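Local structure of putative diflavin flavoprotein A 3 (Synechocystis sp., 6H0C) at residues D47-T60 against D77-T91. The protein probably passes electrons from NADH to oxygen, reducing it to water, this chain being its flavodiiron core of metallo-beta-lactamase-like and flavodoxin-like domains. Residues are numbered along the deposited sequence; the frame is centred on the assembly and turned at random.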
# COMPACT_ATOMS: atom_id res chain seq x y z
N ASP A 47 27.99 9.79 -9.35
CA ASP A 47 29.19 9.02 -9.02
C ASP A 47 28.81 7.58 -8.73
O ASP A 47 29.53 6.64 -9.08
CB ASP A 47 29.92 9.62 -7.82
CG ASP A 47 30.46 11.00 -8.10
OD1 ASP A 47 30.59 11.37 -9.29
OD2 ASP A 47 30.75 11.72 -7.12
N LYS A 48 27.66 7.40 -8.08
CA LYS A 48 27.08 6.08 -7.93
C LYS A 48 25.73 6.06 -8.62
O LYS A 48 25.13 7.10 -8.86
CB LYS A 48 26.98 5.71 -6.45
CG LYS A 48 28.35 5.46 -5.86
CD LYS A 48 28.32 4.74 -4.55
CE LYS A 48 29.71 4.29 -4.20
NZ LYS A 48 30.28 3.52 -5.34
N ILE A 49 25.27 4.86 -8.95
CA ILE A 49 24.04 4.69 -9.71
C ILE A 49 23.00 3.96 -8.88
O ILE A 49 23.26 2.87 -8.37
CB ILE A 49 24.28 3.93 -11.02
CG1 ILE A 49 25.31 4.68 -11.87
CG2 ILE A 49 22.97 3.71 -11.76
CD1 ILE A 49 25.67 3.97 -13.14
N ALA A 50 21.83 4.57 -8.75
CA ALA A 50 20.75 3.99 -7.95
C ALA A 50 19.48 3.88 -8.78
O ALA A 50 19.13 4.80 -9.52
CB ALA A 50 20.48 4.81 -6.70
N LEU A 51 18.82 2.73 -8.65
CA LEU A 51 17.54 2.50 -9.30
C LEU A 51 16.45 2.35 -8.24
O LEU A 51 16.55 1.48 -7.37
CB LEU A 51 17.59 1.24 -10.18
CG LEU A 51 16.26 0.84 -10.82
CD1 LEU A 51 15.81 1.89 -11.82
CD2 LEU A 51 16.36 -0.52 -11.48
N PHE A 52 15.42 3.20 -8.31
CA PHE A 52 14.26 3.10 -7.42
C PHE A 52 13.16 2.20 -8.00
O PHE A 52 12.69 2.43 -9.12
CB PHE A 52 13.63 4.47 -7.17
CG PHE A 52 14.50 5.43 -6.38
CD1 PHE A 52 14.20 5.70 -5.04
CD2 PHE A 52 15.56 6.10 -6.98
CE1 PHE A 52 14.96 6.62 -4.32
CE2 PHE A 52 16.33 7.02 -6.26
CZ PHE A 52 16.03 7.28 -4.93
N ASP A 53 12.74 1.20 -7.23
CA ASP A 53 11.46 0.53 -7.46
C ASP A 53 11.22 -0.04 -8.86
O ASP A 53 10.34 0.44 -9.58
CB ASP A 53 10.33 1.50 -7.16
CG ASP A 53 10.35 1.98 -5.74
OD1 ASP A 53 10.42 1.11 -4.84
OD2 ASP A 53 10.31 3.21 -5.52
N PRO A 54 11.97 -1.09 -9.23
CA PRO A 54 11.56 -1.84 -10.42
C PRO A 54 10.09 -2.19 -10.31
O PRO A 54 9.61 -2.40 -9.20
CB PRO A 54 12.44 -3.09 -10.39
CG PRO A 54 13.61 -2.72 -9.54
CD PRO A 54 13.13 -1.70 -8.55
N PRO A 55 9.39 -2.24 -11.44
CA PRO A 55 7.95 -2.56 -11.46
C PRO A 55 7.66 -4.04 -11.17
O PRO A 55 8.59 -4.85 -11.14
CB PRO A 55 7.54 -2.19 -12.89
CG PRO A 55 8.79 -2.45 -13.70
CD PRO A 55 9.96 -2.11 -12.79
N GLY A 56 6.39 -4.39 -10.97
CA GLY A 56 6.01 -5.76 -10.67
C GLY A 56 5.92 -6.71 -11.85
O GLY A 56 6.34 -6.39 -12.97
N GLU A 57 5.34 -7.89 -11.60
CA GLU A 57 5.35 -9.02 -12.53
C GLU A 57 4.80 -8.72 -13.92
O GLU A 57 5.30 -9.26 -14.91
CB GLU A 57 4.55 -10.20 -11.96
CG GLU A 57 4.87 -10.58 -10.53
CD GLU A 57 4.28 -11.93 -10.13
OE1 GLU A 57 4.46 -12.90 -10.90
OE2 GLU A 57 3.63 -12.01 -9.06
N SER A 58 3.76 -7.90 -14.00
CA SER A 58 3.15 -7.57 -15.30
C SER A 58 4.14 -6.85 -16.20
O SER A 58 3.94 -6.80 -17.41
CB SER A 58 1.92 -6.68 -15.13
OG SER A 58 1.01 -7.23 -14.21
N PHE A 59 5.19 -6.28 -15.61
CA PHE A 59 6.05 -5.35 -16.32
C PHE A 59 7.50 -5.81 -16.40
O PHE A 59 8.32 -5.19 -17.09
CB PHE A 59 6.02 -3.97 -15.66
CG PHE A 59 4.68 -3.31 -15.70
CD1 PHE A 59 4.13 -2.90 -16.91
CD2 PHE A 59 3.97 -3.06 -14.53
CE1 PHE A 59 2.90 -2.28 -16.95
CE2 PHE A 59 2.75 -2.44 -14.57
CZ PHE A 59 2.21 -2.05 -15.78
N THR A 60 7.80 -6.89 -15.68
CA THR A 60 9.17 -7.35 -15.53
C THR A 60 9.99 -7.35 -16.83
O THR A 60 11.05 -6.73 -16.90
CB THR A 60 9.21 -8.78 -14.94
OG1 THR A 60 8.53 -8.79 -13.67
CG2 THR A 60 10.66 -9.24 -14.77
N ASP A 77 24.85 0.38 -8.80
CA ASP A 77 25.33 0.31 -7.43
C ASP A 77 24.24 -0.03 -6.43
O ASP A 77 24.47 -0.80 -5.48
CB ASP A 77 25.98 1.64 -7.02
CG ASP A 77 27.25 1.92 -7.80
OD1 ASP A 77 28.24 1.20 -7.59
OD2 ASP A 77 27.26 2.88 -8.61
N TYR A 78 23.05 0.55 -6.61
CA TYR A 78 21.99 0.42 -5.62
C TYR A 78 20.63 0.15 -6.23
O TYR A 78 20.29 0.70 -7.28
CB TYR A 78 21.88 1.68 -4.76
CG TYR A 78 23.14 1.98 -3.99
CD1 TYR A 78 23.50 1.21 -2.88
CD2 TYR A 78 23.97 3.04 -4.36
CE1 TYR A 78 24.65 1.49 -2.17
CE2 TYR A 78 25.12 3.32 -3.65
CZ TYR A 78 25.45 2.54 -2.56
OH TYR A 78 26.60 2.82 -1.85
N VAL A 79 19.87 -0.70 -5.55
CA VAL A 79 18.45 -0.81 -5.83
C VAL A 79 17.67 -0.39 -4.58
O VAL A 79 17.73 -1.03 -3.53
CB VAL A 79 18.05 -2.23 -6.29
CG1 VAL A 79 16.54 -2.29 -6.55
CG2 VAL A 79 18.80 -2.60 -7.55
N ILE A 80 16.95 0.73 -4.71
CA ILE A 80 16.24 1.32 -3.59
C ILE A 80 14.76 0.94 -3.68
O ILE A 80 14.12 1.15 -4.71
CB ILE A 80 16.41 2.85 -3.58
CG1 ILE A 80 17.90 3.21 -3.53
CG2 ILE A 80 15.69 3.47 -2.39
CD1 ILE A 80 18.16 4.71 -3.49
N LEU A 81 14.22 0.38 -2.60
CA LEU A 81 12.83 -0.07 -2.59
C LEU A 81 11.98 0.81 -1.70
O LEU A 81 12.25 0.94 -0.50
CB LEU A 81 12.73 -1.53 -2.12
CG LEU A 81 13.57 -2.54 -2.89
CD1 LEU A 81 13.52 -3.90 -2.22
CD2 LEU A 81 13.08 -2.61 -4.32
N GLY A 82 10.95 1.43 -2.29
CA GLY A 82 10.00 2.24 -1.53
C GLY A 82 8.98 1.39 -0.79
O GLY A 82 8.32 1.85 0.15
N HIS A 83 8.84 0.14 -1.24
CA HIS A 83 7.97 -0.85 -0.60
C HIS A 83 8.28 -2.20 -1.21
O HIS A 83 8.93 -2.28 -2.25
CB HIS A 83 6.49 -0.50 -0.77
CG HIS A 83 5.96 -0.77 -2.14
ND1 HIS A 83 6.19 0.07 -3.21
CD2 HIS A 83 5.21 -1.79 -2.62
CE1 HIS A 83 5.61 -0.42 -4.29
NE2 HIS A 83 5.01 -1.55 -3.96
N VAL A 84 7.81 -3.27 -0.56
CA VAL A 84 8.17 -4.62 -0.97
C VAL A 84 6.98 -5.57 -0.88
O VAL A 84 6.19 -5.49 0.06
CB VAL A 84 9.33 -5.18 -0.11
CG1 VAL A 84 9.52 -6.66 -0.34
CG2 VAL A 84 10.61 -4.45 -0.40
N ASN A 85 6.88 -6.46 -1.86
CA ASN A 85 5.96 -7.59 -1.81
C ASN A 85 6.40 -8.66 -2.82
O ASN A 85 7.35 -8.45 -3.57
CB ASN A 85 4.52 -7.15 -2.06
CG ASN A 85 4.35 -6.36 -3.34
OD1 ASN A 85 4.69 -6.83 -4.43
ND2 ASN A 85 3.81 -5.15 -3.21
N ALA A 86 5.69 -9.79 -2.84
CA ALA A 86 6.07 -10.92 -3.68
C ALA A 86 6.07 -10.57 -5.16
O ALA A 86 6.89 -11.06 -5.93
CB ALA A 86 5.13 -12.10 -3.43
N ASN A 87 5.14 -9.71 -5.54
CA ASN A 87 4.99 -9.28 -6.92
C ASN A 87 6.23 -8.50 -7.38
O ASN A 87 6.85 -8.83 -8.39
CB ASN A 87 3.71 -8.44 -7.06
CG ASN A 87 3.28 -8.25 -8.51
OD1 ASN A 87 3.95 -7.56 -9.29
ND2 ASN A 87 2.15 -8.85 -8.88
N ARG A 88 6.62 -7.49 -6.61
CA ARG A 88 7.83 -6.74 -6.88
C ARG A 88 9.08 -7.63 -6.76
O ARG A 88 10.05 -7.48 -7.50
CB ARG A 88 7.96 -5.55 -5.93
CG ARG A 88 6.85 -4.49 -6.05
CD ARG A 88 7.03 -3.60 -7.26
NE ARG A 88 5.91 -2.67 -7.40
CZ ARG A 88 6.03 -1.43 -7.86
NH1 ARG A 88 7.22 -0.96 -8.23
NH2 ARG A 88 4.95 -0.65 -7.96
N ALA A 89 9.05 -8.56 -5.80
CA ALA A 89 10.21 -9.42 -5.55
C ALA A 89 10.51 -10.27 -6.78
O ALA A 89 11.67 -10.62 -7.03
CB ALA A 89 9.97 -10.29 -4.34
N HIS A 90 9.47 -10.59 -7.54
CA HIS A 90 9.62 -11.37 -8.76
C HIS A 90 10.57 -10.68 -9.76
O HIS A 90 11.50 -11.30 -10.28
CB HIS A 90 8.26 -11.60 -9.40
CG HIS A 90 8.31 -12.39 -10.66
ND1 HIS A 90 8.39 -11.80 -11.91
CD2 HIS A 90 8.31 -13.73 -10.88
CE1 HIS A 90 8.41 -12.74 -12.83
NE2 HIS A 90 8.38 -13.92 -12.24
N THR A 91 10.32 -9.40 -10.01
CA THR A 91 11.18 -8.59 -10.87
C THR A 91 12.59 -8.47 -10.30
O THR A 91 13.58 -8.51 -11.03
CB THR A 91 10.62 -7.18 -11.07
OG1 THR A 91 9.28 -7.26 -11.57
CG2 THR A 91 11.49 -6.39 -12.04
O HOH W 1 9.09 -1.48 -5.01
O HOH W 2 2.87 -5.91 -11.86
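Phe-52 and Ile-80 pack side by side between neighbouring parallel strands, 49-52 and 78-80, of a beta-alpha-beta unit in the metallo-beta-lactamase-like domain; helix 60-70 makes the crossover. CD1 of Ile-80 lies over one face of the Phe-52 ring, offset toward the rim, 3.6 Å from CZ, a CH-pi contact; Phe-169 stacks on the same ring. Leu-51 and Val-79 point to the other side of the sheet, where Phe-63, Leu-67 and Leu-95 cover Leu-51. This buried middle contrasts with the more open start of the strands. There Asp-77 OD2 takes Ile-49 N through its anti lone pair, while Lys-48 NZ reaches OD1 only in a long salt bridge of 3.8 Å and Lys-48 CD touches the edge of the Tyr-78 ring.

Beyond the strands, Asp-53 OD1 receives Gly-82 N on its syn lone pair in a short, nearly straight bond (2.6 Å, 173°), tying together the loops that follow both strands; water 1 links the same oxygen to His-83 O. His-83, also bonded to Asp-171, lies with Asn-85 and Arg-88 around a bound citrate, probably from crystallisation. Arg-88, bent at chi2 (-77°), brings NH1 back to Pro-54 O, above the carbonyl plane. At the helix start, Asn-87 OD1 accepts Glu-57 N at 2.7 Å, and the carboxylate of Glu-57, an exposed residue, sets OE1 over one face of the His-90 ring. Deeper in, Thr-91 OG1 donates to Pro-55 O at 2.5 Å and stands 2.7 Å from Thr-60 OG1.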